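Local coordinates for putative uncharacterized protein (Pseudomonas phage 201phi2-1, PDB 3R4V) that is a phage tubulin-like protein whose nucleotide-binding fold holds guanosine-5'-diphosphate in a glycine-rich pocket at one end of its central sheet, at residues 88-93 with 132-137; 115-120 with 150-155; 192-197 with 228-233. All blocks are in the same frame, centred on the assembly; numbering follows the deposited sequence.

Contact 1. Residues 88-93 with 132-137; sequences YSLGGG and DTMKTL. With GDP (guanosine-5'-diphosphate), chain B.
Leu90 and Thr133 are the centre of an apolar patch that seats the end of strand 84-89 against helix 124-144. The CD2 branch of Leu90 rests on the methyl CG2 of Thr133 at 3.5 Å, while its other branch, CD1, lies 3.9 Å from SD of Met134. Branched leucine suits the site because its two methyls address separate residues of one helical turn. Tyr88 adds a long reach: its ring presents an edge to CG2 of Thr133, and its OH ends 3.3 Å from CD2 of Leu137. With CG between the backbone N and the carbonyl carbon (chi1 54°), the ring is carried toward the helix.

Polar contacts are fewer. OG1 of Thr133 hydrogen-bonds to the carbonyl of Asn129, one turn earlier, and also lies 3.1 Å from O of Leu90. Ser89 points away from the helix; its OG accepts from N of Gly91 at 3.2 Å, an ST turn that bends the chain, and donates to O4' of the nucleotide at 3.1 Å.

Beyond this bend Gly92 and Gly93 lie against the ligand. Gly92 has no side chain to obstruct the diphosphate, and N of Gly93 gives a hydrogen bond of 2.8 Å to O3B. A glycine-rich turn cradling phosphates between a strand end and the next helix matches the signature loop of the tubulin/FtsZ family.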
loop_
_atom_site.group_PDB
_atom_site.type_symbol
_atom_site.label_atom_id
_atom_site.label_comp_id
_atom_site.label_asym_id
_atom_site.label_seq_id
_atom_site.Cartn_x
_atom_site.Cartn_y
_atom_site.Cartn_z
ATOM N N TYR A 88 -2.349 -2.534 2.327
ATOM C CA TYR A 88 -2.915 -3.787 1.854
ATOM C C TYR A 88 -1.938 -4.505 0.935
ATOM O O TYR A 88 -0.956 -3.914 0.487
ATOM C CB TYR A 88 -4.231 -3.508 1.108
ATOM C CG TYR A 88 -4.091 -2.495 -0.017
ATOM C CD1 TYR A 88 -3.869 -2.915 -1.316
ATOM C CD2 TYR A 88 -4.201 -1.123 0.224
ATOM C CE1 TYR A 88 -3.749 -1.987 -2.373
ATOM C CE2 TYR A 88 -4.085 -0.197 -0.827
ATOM C CZ TYR A 88 -3.860 -0.645 -2.109
ATOM O OH TYR A 88 -3.733 0.259 -3.149
ATOM N N SER A 89 -2.213 -5.779 0.653
ATOM C CA SER A 89 -1.460 -6.534 -0.335
ATOM C C SER A 89 -1.979 -6.285 -1.755
ATOM O O SER A 89 -3.189 -6.245 -1.981
ATOM C CB SER A 89 -1.513 -8.038 -0.028
ATOM O OG SER A 89 -0.714 -8.779 -0.953
ATOM N N LEU A 90 -1.059 -6.141 -2.710
ATOM C CA LEU A 90 -1.422 -6.011 -4.114
ATOM C C LEU A 90 -1.849 -7.341 -4.712
ATOM O O LEU A 90 -2.425 -7.368 -5.799
ATOM C CB LEU A 90 -0.247 -5.500 -4.941
ATOM C CG LEU A 90 0.379 -4.176 -4.543
ATOM C CD1 LEU A 90 1.700 -4.007 -5.268
ATOM C CD2 LEU A 90 -0.603 -3.052 -4.882
ATOM N N GLY A 91 -1.552 -8.442 -4.020
ATOM C CA GLY A 91 -1.624 -9.745 -4.663
ATOM C C GLY A 91 -2.785 -10.664 -4.327
ATOM O O GLY A 91 -2.925 -11.721 -4.938
ATOM N N GLY A 92 -3.618 -10.275 -3.371
ATOM C CA GLY A 92 -4.787 -11.070 -3.016
ATOM C C GLY A 92 -6.023 -10.564 -3.746
ATOM O O GLY A 92 -5.911 -9.841 -4.740
ATOM N N GLY A 93 -7.197 -10.929 -3.243
ATOM C CA GLY A 93 -8.449 -10.611 -3.899
ATOM C C GLY A 93 -9.240 -9.519 -3.205
ATOM O O GLY A 93 -9.986 -8.791 -3.857
ATOM N N ASP A 132 -2.260 -6.028 -11.973
ATOM C CA ASP A 132 -3.558 -5.381 -12.151
ATOM C C ASP A 132 -3.810 -4.322 -11.073
ATOM O O ASP A 132 -4.400 -3.296 -11.349
ATOM C CB ASP A 132 -4.709 -6.390 -12.190
ATOM C CG ASP A 132 -4.651 -7.306 -13.393
ATOM O OD1 ASP A 132 -3.981 -6.963 -14.396
ATOM O OD2 ASP A 132 -5.298 -8.371 -13.333
ATOM N N THR A 133 -3.341 -4.556 -9.853
ATOM C CA THR A 133 -3.552 -3.584 -8.784
ATOM C C THR A 133 -2.664 -2.339 -8.956
ATOM O O THR A 133 -3.125 -1.207 -8.727
ATOM C CB THR A 133 -3.383 -4.233 -7.408
ATOM O OG1 THR A 133 -4.225 -5.394 -7.350
ATOM C CG2 THR A 133 -3.812 -3.273 -6.318
ATOM N N MET A 134 -1.427 -2.535 -9.401
ATOM C CA MET A 134 -0.570 -1.382 -9.705
ATOM C C MET A 134 -1.208 -0.569 -10.841
ATOM O O MET A 134 -1.251 0.655 -10.776
ATOM C CB MET A 134 0.836 -1.814 -10.081
ATOM C CG MET A 134 1.678 -2.294 -8.889
ATOM S SD MET A 134 2.014 -0.961 -7.710
ATOM C CE MET A 134 3.221 -0.048 -8.677
ATOM N N LYS A 135 -1.694 -1.262 -11.872
ATOM C CA LYS A 135 -2.393 -0.589 -12.979
ATOM C C LYS A 135 -3.631 0.154 -12.488
ATOM O O LYS A 135 -3.902 1.281 -12.916
ATOM C CB LYS A 135 -2.788 -1.597 -14.060
ATOM C CG LYS A 135 -1.632 -2.030 -14.945
ATOM C CD LYS A 135 -2.087 -3.086 -15.956
ATOM C CE LYS A 135 -0.957 -3.497 -16.886
ATOM N NZ LYS A 135 -0.663 -2.431 -17.906
ATOM N N THR A 136 -4.384 -0.476 -11.584
ATOM C CA THR A 136 -5.510 0.182 -10.916
ATOM C C THR A 136 -5.093 1.502 -10.278
ATOM O O THR A 136 -5.757 2.526 -10.455
ATOM C CB THR A 136 -6.129 -0.742 -9.825
ATOM O OG1 THR A 136 -6.738 -1.880 -10.455
ATOM C CG2 THR A 136 -7.187 -0.012 -9.034
ATOM N N LEU A 137 -4.001 1.484 -9.515
ATOM C CA LEU A 137 -3.563 2.712 -8.855
ATOM C C LEU A 137 -3.156 3.769 -9.886
ATOM O O LEU A 137 -3.412 4.968 -9.714
ATOM C CB LEU A 137 -2.436 2.427 -7.867
ATOM C CG LEU A 137 -2.906 1.524 -6.720
ATOM C CD1 LEU A 137 -1.718 1.172 -5.821
ATOM C CD2 LEU A 137 -4.049 2.143 -5.886
HETATM P PB GDP B . -6.604 -10.775 0.649
HETATM O O1B GDP B . -7.214 -11.031 2.008
HETATM O O2B GDP B . -6.436 -9.289 0.481
HETATM O O3B GDP B . -7.486 -11.370 -0.443
HETATM O O3A GDP B . -5.195 -11.522 0.540
HETATM P PA GDP B . -4.014 -11.501 1.633
HETATM O O1A GDP B . -4.376 -12.238 2.912
HETATM O O2A GDP B . -3.564 -10.094 1.905
HETATM O "O5'" GDP B . -2.919 -12.327 0.851
HETATM C "C5'" GDP B . -2.468 -11.936 -0.458
HETATM C "C4'" GDP B . -1.042 -12.423 -0.692
HETATM O "O4'" GDP B . -0.138 -11.662 0.119
HETATM C "C3'" GDP B . -0.823 -13.870 -0.281
HETATM O "O3'" GDP B . -1.027 -14.740 -1.390
HETATM C "C2'" GDP B . 0.625 -13.886 0.157
HETATM O "O2'" GDP B . 1.485 -14.006 -0.975
HETATM C "C1'" GDP B . 0.867 -12.501 0.712
HETATM N N9 GDP B . 0.616 -12.405 2.166
HETATM C C8 GDP B . -0.371 -13.001 2.878
HETATM N N7 GDP B . -0.310 -12.635 4.185
HETATM C C5 GDP B . 0.716 -11.766 4.318
HETATM C C6 GDP B . 1.327 -10.983 5.415
HETATM O O6 GDP B . 0.877 -11.053 6.576
HETATM N N1 GDP B . 2.382 -10.201 5.119
HETATM C C2 GDP B . 2.886 -10.110 3.867
HETATM N N2 GDP B . 3.946 -9.299 3.618
HETATM N N3 GDP B . 2.370 -10.795 2.819
HETATM C C4 GDP B . 1.308 -11.615 2.984
#

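Contact 2. Residues 115-120 with 150-155. With GDP (guanosine-5'-diphosphate), chain B.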
loop_
_atom_site.group_PDB
_atom_site.type_symbol
_atom_site.label_atom_id
_atom_site.label_comp_id
_atom_site.label_asym_id
_atom_site.label_seq_id
_atom_site.Cartn_x
_atom_site.Cartn_y
_atom_site.Cartn_z
ATOM N N SER A 115 0.178 5.207 0.756
ATOM C CA SER A 115 -0.196 3.802 0.945
ATOM C C SER A 115 1.033 2.947 1.159
ATOM O O SER A 115 2.112 3.275 0.686
ATOM C CB SER A 115 -0.927 3.288 -0.297
ATOM O OG SER A 115 -2.089 4.066 -0.544
ATOM N N PHE A 116 0.855 1.838 1.867
ATOM C CA PHE A 116 1.896 0.843 2.011
ATOM C C PHE A 116 1.368 -0.444 1.378
ATOM O O PHE A 116 0.379 -1.012 1.860
ATOM C CB PHE A 116 2.216 0.625 3.497
ATOM C CG PHE A 116 3.017 1.751 4.096
ATOM C CD1 PHE A 116 4.397 1.687 4.138
ATOM C CD2 PHE A 116 2.384 2.892 4.552
ATOM C CE1 PHE A 116 5.134 2.742 4.649
ATOM C CE2 PHE A 116 3.123 3.958 5.067
ATOM C CZ PHE A 116 4.483 3.875 5.120
ATOM N N VAL A 117 1.992 -0.884 0.286
ATOM C CA VAL A 117 1.430 -2.001 -0.477
ATOM C C VAL A 117 2.467 -3.103 -0.617
ATOM O O VAL A 117 3.667 -2.828 -0.732
ATOM C CB VAL A 117 0.910 -1.558 -1.864
ATOM C CG1 VAL A 117 -0.268 -0.576 -1.706
ATOM C CG2 VAL A 117 2.031 -0.967 -2.711
ATOM N N VAL A 118 2.008 -4.351 -0.573
ATOM C CA VAL A 118 2.924 -5.489 -0.598
ATOM C C VAL A 118 2.889 -6.178 -1.963
ATOM O O VAL A 118 1.814 -6.487 -2.489
ATOM C CB VAL A 118 2.560 -6.507 0.506
ATOM C CG1 VAL A 118 3.309 -7.821 0.318
ATOM C CG2 VAL A 118 2.856 -5.933 1.874
ATOM N N GLY A 119 4.062 -6.429 -2.527
ATOM C CA GLY A 119 4.178 -7.201 -3.754
ATOM C C GLY A 119 4.254 -8.687 -3.430
ATOM O O GLY A 119 5.304 -9.197 -3.015
ATOM N N ALA A 120 3.143 -9.389 -3.626
ATOM C CA ALA A 120 3.062 -10.809 -3.279
ATOM C C ALA A 120 3.653 -11.646 -4.403
ATOM O O ALA A 120 3.446 -11.349 -5.581
ATOM C CB ALA A 120 1.608 -11.210 -3.036
ATOM N N VAL A 150 2.966 5.482 -3.003
ATOM C CA VAL A 150 3.004 4.212 -2.294
ATOM C C VAL A 150 4.414 3.816 -1.901
ATOM O O VAL A 150 5.373 4.030 -2.630
ATOM C CB VAL A 150 2.376 3.074 -3.131
ATOM C CG1 VAL A 150 1.027 3.524 -3.732
ATOM C CG2 VAL A 150 3.316 2.608 -4.215
ATOM N N ASN A 151 4.528 3.230 -0.718
ATOM C CA ASN A 151 5.746 2.570 -0.308
ATOM C C ASN A 151 5.538 1.116 -0.686
ATOM O O ASN A 151 4.638 0.449 -0.153
ATOM C CB ASN A 151 5.925 2.710 1.198
ATOM C CG ASN A 151 7.220 2.096 1.689
ATOM O OD1 ASN A 151 7.236 0.984 2.223
ATOM N ND2 ASN A 151 8.319 2.815 1.507
ATOM N N TYR A 152 6.342 0.650 -1.631
ATOM C CA TYR A 152 6.183 -0.681 -2.202
ATOM C C TYR A 152 7.130 -1.650 -1.508
ATOM O O TYR A 152 8.321 -1.381 -1.401
ATOM C CB TYR A 152 6.489 -0.655 -3.701
ATOM C CG TYR A 152 6.540 -2.041 -4.317
ATOM C CD1 TYR A 152 5.364 -2.737 -4.605
ATOM C CD2 TYR A 152 7.759 -2.661 -4.585
ATOM C CE1 TYR A 152 5.411 -4.013 -5.170
ATOM C CE2 TYR A 152 7.814 -3.934 -5.151
ATOM C CZ TYR A 152 6.633 -4.606 -5.428
ATOM O OH TYR A 152 6.683 -5.866 -5.985
ATOM N N VAL A 153 6.596 -2.761 -1.007
ATOM C CA VAL A 153 7.405 -3.722 -0.276
ATOM C C VAL A 153 7.184 -5.100 -0.889
ATOM O O VAL A 153 6.097 -5.684 -0.748
ATOM C CB VAL A 153 7.007 -3.760 1.211
ATOM C CG1 VAL A 153 7.840 -4.782 1.955
ATOM C CG2 VAL A 153 7.180 -2.379 1.842
ATOM N N PRO A 154 8.193 -5.610 -1.604
ATOM C CA PRO A 154 8.075 -6.924 -2.231
ATOM C C PRO A 154 8.335 -8.019 -1.211
ATOM O O PRO A 154 9.250 -7.870 -0.406
ATOM C CB PRO A 154 9.213 -6.925 -3.251
ATOM C CG PRO A 154 10.243 -6.005 -2.665
ATOM C CD PRO A 154 9.464 -4.940 -1.939
ATOM N N ASN A 155 7.548 -9.089 -1.250
ATOM C CA ASN A 155 7.824 -10.272 -0.454
ATOM C C ASN A 155 8.991 -11.033 -1.070
ATOM O O ASN A 155 8.803 -11.944 -1.877
ATOM C CB ASN A 155 6.596 -11.183 -0.380
ATOM C CG ASN A 155 5.499 -10.629 0.507
ATOM O OD1 ASN A 155 5.727 -9.740 1.317
ATOM N ND2 ASN A 155 4.291 -11.179 0.367
HETATM P PB GDP B . -6.604 -10.775 0.649
HETATM O O1B GDP B . -7.214 -11.031 2.008
HETATM O O2B GDP B . -6.436 -9.289 0.481
HETATM O O3B GDP B . -7.486 -11.370 -0.443
HETATM O O3A GDP B . -5.195 -11.522 0.540
HETATM P PA GDP B . -4.014 -11.501 1.633
HETATM O O1A GDP B . -4.376 -12.238 2.912
HETATM O O2A GDP B . -3.564 -10.094 1.905
HETATM O "O5'" GDP B . -2.919 -12.327 0.851
HETATM C "C5'" GDP B . -2.468 -11.936 -0.458
HETATM C "C4'" GDP B . -1.042 -12.423 -0.692
HETATM O "O4'" GDP B . -0.138 -11.662 0.119
HETATM C "C3'" GDP B . -0.823 -13.870 -0.281
HETATM O "O3'" GDP B . -1.027 -14.740 -1.390
HETATM C "C2'" GDP B . 0.625 -13.886 0.157
HETATM O "O2'" GDP B . 1.485 -14.006 -0.975
HETATM C "C1'" GDP B . 0.867 -12.501 0.712
HETATM N N9 GDP B . 0.616 -12.405 2.166
HETATM C C8 GDP B . -0.371 -13.001 2.878
HETATM N N7 GDP B . -0.310 -12.635 4.185
HETATM C C5 GDP B . 0.716 -11.766 4.318
HETATM C C6 GDP B . 1.327 -10.983 5.415
HETATM O O6 GDP B . 0.877 -11.053 6.576
HETATM N N1 GDP B . 2.382 -10.201 5.119
HETATM C C2 GDP B . 2.886 -10.110 3.867
HETATM N N2 GDP B . 3.946 -9.299 3.618
HETATM N N3 GDP B . 2.370 -10.795 2.819
HETATM C C4 GDP B . 1.308 -11.615 2.984
#
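Val117 pairs with Tyr152 and Val118 with Val153 where strand 113-119 runs parallel to strand 148-154 in a beta-alpha-beta unit of the Rossmann-like nucleotide-binding fold, with helix 124-144 making the crossover. The segment axes diverge by only 26°, and five backbone hydrogen bonds join them, from Asn151 N to Ser115 O (2.8 Å) through to Asn155 N to Gly119 O (2.9 Å). In the fourth, N of Gly119 approaches the carbonyl of Val153 from above its plane.

The tight part is buried. On one face of the sheet CG2 of Val117 fits against CB of Val150 at 4.1 Å, beta-branched residues filling a strand surface compactly. On the other face the Phe116 ring passes across Asn151, with CD1 3.5 Å from CB and the ring and amide planes 49° apart. Having CG anti to the backbone N (chi1 -177°) sets that amide beside the ring, and its buried polar ends are satisfied by the carbonyl of Leu211 and by Lys171.

The looser side belongs to Tyr152 and Pro154, both partly exposed, though helix 274-294 covers Tyr152 through Ile277 and Ile281. Pro154 is barely touched by the facing strand, and Tyr152 reaches along it until OH lies 3.6 Å from CA of Gly119; glycine leaves space there for the phenol.

Past the strand ends, Asn155 reads the guanine with both halves of its amide: OD1 accepts from N2 at 2.9 Å while ND2 donates to N3 at 3.1 Å, and CG1 of Val118 packs just 3.2 Å from that OD1.

Contact 3. Residues 192-197 with 228-233; sequences ANWVRF and SQLSLY
The indole of Trp194 takes Leu230 over one face: CB stands 4.0 Å from the centroid of the five-membered ring and only 7° off its normal, a CH-pi contact, while CD1 sits nearer the rim, 3.6 Å from CG. At the indole edge, in its plane, lies the backbone N of Gln229. NE1 makes a weak hydrogen bond to O of Ser228 (3.3 Å) and another weak one to the carbonyl of Phe267, so two poor bonds share the buried N-H. The second ring, Phe197, has O of Trp194 at its edge, in plane, and its CD2 approaches CB of Ser228 at 4.1 Å.

These groups pack the end of helix 188-195 onto strand 228-233 within the phage tubulin-like C-terminal domain, where the strand lies between 264-270 and 247-252 in the sheet. A broad, flat tryptophan fits this junction, as it can cover an aliphatic side chain and still offer an N-H to the strand backbone. CG of Trp194 is turned anti to the backbone N (chi1 162°), which lays the indole out toward the strand. Leu178 of helix 161-178 touches both Trp194 and Leu230.

Serine suits position 228 because its small hydroxyl can fit close under the helix end. OG of Ser228 donates to O of Trp194 at 2.7 Å, in the carbonyl plane and on a lone pair, with a C=O...OG angle of 118°.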
loop_
_atom_site.group_PDB
_atom_site.type_symbol
_atom_site.label_atom_id
_atom_site.label_comp_id
_atom_site.label_asym_id
_atom_site.label_seq_id
_atom_site.Cartn_x
_atom_site.Cartn_y
_atom_site.Cartn_z
ATOM N N ALA A 192 0.406 18.446 2.951
ATOM C CA ALA A 192 -0.524 18.303 1.826
ATOM C C ALA A 192 0.180 18.590 0.508
ATOM O O ALA A 192 0.056 17.829 -0.452
ATOM C CB ALA A 192 -1.748 19.218 1.995
ATOM N N ASN A 193 0.938 19.679 0.460
ATOM C CA ASN A 193 1.611 20.050 -0.780
ATOM C C ASN A 193 2.828 19.200 -1.128
ATOM O O ASN A 193 3.305 19.236 -2.266
ATOM C CB ASN A 193 1.950 21.533 -0.792
ATOM C CG ASN A 193 0.717 22.392 -0.967
ATOM O OD1 ASN A 193 -0.068 22.190 -1.901
ATOM N ND2 ASN A 193 0.515 23.323 -0.050
ATOM N N TRP A 194 3.325 18.444 -0.150
ATOM C CA TRP A 194 4.368 17.467 -0.399
ATOM C C TRP A 194 3.801 16.288 -1.169
ATOM O O TRP A 194 4.360 15.877 -2.181
ATOM C CB TRP A 194 4.975 16.982 0.926
ATOM C CG TRP A 194 5.740 15.690 0.863
ATOM C CD1 TRP A 194 6.913 15.456 0.205
ATOM C CD2 TRP A 194 5.391 14.462 1.514
ATOM N NE1 TRP A 194 7.315 14.147 0.405
ATOM C CE2 TRP A 194 6.394 13.519 1.203
ATOM C CE3 TRP A 194 4.322 14.067 2.324
ATOM C CZ2 TRP A 194 6.360 12.203 1.673
ATOM C CZ3 TRP A 194 4.287 12.761 2.796
ATOM C CH2 TRP A 194 5.297 11.846 2.470
ATOM N N VAL A 195 2.693 15.736 -0.683
ATOM C CA VAL A 195 2.179 14.493 -1.256
ATOM C C VAL A 195 1.215 14.727 -2.432
ATOM O O VAL A 195 1.140 13.902 -3.357
ATOM C CB VAL A 195 1.544 13.584 -0.168
ATOM C CG1 VAL A 195 0.221 14.160 0.338
ATOM C CG2 VAL A 195 1.357 12.188 -0.716
ATOM N N ARG A 196 0.497 15.851 -2.402
ATOM C CA ARG A 196 -0.360 16.271 -3.517
ATOM C C ARG A 196 0.391 17.288 -4.387
ATOM O O ARG A 196 -0.108 18.388 -4.648
ATOM C CB ARG A 196 -1.645 16.909 -2.991
ATOM C CG ARG A 196 -2.524 15.999 -2.125
ATOM C CD ARG A 196 -3.783 16.768 -1.651
ATOM N NE ARG A 196 -4.536 17.265 -2.800
ATOM C CZ ARG A 196 -5.436 16.542 -3.453
ATOM N NH1 ARG A 196 -5.726 15.320 -3.029
ATOM N NH2 ARG A 196 -6.055 17.038 -4.514
ATOM N N PHE A 197 1.596 16.927 -4.818
ATOM C CA PHE A 197 2.487 17.902 -5.446
ATOM C C PHE A 197 1.971 18.463 -6.772
ATOM O O PHE A 197 2.367 19.545 -7.168
ATOM C CB PHE A 197 3.918 17.363 -5.586
ATOM C CG PHE A 197 4.020 16.080 -6.370
ATOM C CD1 PHE A 197 4.070 16.104 -7.761
ATOM C CD2 PHE A 197 4.077 14.851 -5.717
ATOM C CE1 PHE A 197 4.160 14.930 -8.498
ATOM C CE2 PHE A 197 4.180 13.668 -6.442
ATOM C CZ PHE A 197 4.225 13.703 -7.832
ATOM N N SER A 228 9.560 15.165 -4.764
ATOM C CA SER A 228 9.050 15.931 -3.634
ATOM C C SER A 228 9.599 15.343 -2.337
ATOM O O SER A 228 9.491 14.143 -2.103
ATOM C CB SER A 228 7.514 15.887 -3.656
ATOM O OG SER A 228 6.935 16.694 -2.659
ATOM N N GLN A 229 10.152 16.193 -1.481
ATOM C CA GLN A 229 10.981 15.725 -0.376
ATOM C C GLN A 229 10.548 16.404 0.915
ATOM O O GLN A 229 10.322 17.610 0.932
ATOM C CB GLN A 229 12.412 16.141 -0.693
ATOM C CG GLN A 229 13.535 15.375 -0.045
ATOM C CD GLN A 229 14.836 15.655 -0.774
ATOM O OE1 GLN A 229 15.087 15.107 -1.850
ATOM N NE2 GLN A 229 15.646 16.557 -0.219
ATOM N N LEU A 230 10.436 15.634 1.992
ATOM C CA LEU A 230 10.198 16.205 3.318
ATOM C C LEU A 230 11.246 15.637 4.270
ATOM O O LEU A 230 11.408 14.425 4.341
ATOM C CB LEU A 230 8.799 15.830 3.791
ATOM C CG LEU A 230 7.952 16.901 4.467
ATOM C CD1 LEU A 230 6.478 16.597 4.288
ATOM C CD2 LEU A 230 8.315 16.989 5.942
ATOM N N SER A 231 11.968 16.506 4.980
ATOM C CA SER A 231 12.998 16.063 5.922
ATOM C C SER A 231 12.676 16.491 7.350
ATOM O O SER A 231 12.282 17.632 7.581
ATOM C CB SER A 231 14.371 16.618 5.520
ATOM O OG SER A 231 14.789 16.065 4.279
ATOM N N LEU A 232 12.829 15.565 8.299
ATOM C CA LEU A 232 12.711 15.889 9.717
ATOM C C LEU A 232 14.077 15.802 10.382
ATOM O O LEU A 232 14.816 14.849 10.159
ATOM C CB LEU A 232 11.749 14.932 10.414
ATOM C CG LEU A 232 10.294 14.975 9.924
ATOM C CD1 LEU A 232 9.449 13.966 10.682
ATOM C CD2 LEU A 232 9.728 16.385 10.073
ATOM N N TYR A 233 14.407 16.793 11.205
ATOM C CA TYR A 233 15.678 16.789 11.917
ATOM C C TYR A 233 15.461 17.038 13.401
ATOM O O TYR A 233 14.712 17.936 13.779
ATOM C CB TYR A 233 16.604 17.886 11.385
ATOM C CG TYR A 233 17.122 17.706 9.971
ATOM C CD1 TYR A 233 18.237 16.919 9.716
ATOM C CD2 TYR A 233 16.514 18.345 8.901
ATOM C CE1 TYR A 233 18.731 16.767 8.434
ATOM C CE2 TYR A 233 17.001 18.204 7.608
ATOM C CZ TYR A 233 18.110 17.409 7.383
ATOM O OH TYR A 233 18.603 17.252 6.110
#

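Overall arrangement
Contacts 1 and 2 interlock: their segments alternate along the chain, their centres lie 9 Å apart, and strands 84-89 and 113-119 are neighbours in the sheet. N of Leu90 probably bonds to O of Val118 at 2.9 Å, and CZ of Tyr88 packs on CG1 of Val117 at 3.6 Å. Both touch the guanosine-5'-diphosphate, contact 1 at the ribose and phosphate, contact 2 at the guanine and ribose. Contact 3 belongs to the same sheet farther along it, with its centre 25 Å from that of contact 1 and 20 Å from that of contact 2. It touches neither, its nearest atoms being about 7 Å from contact 2.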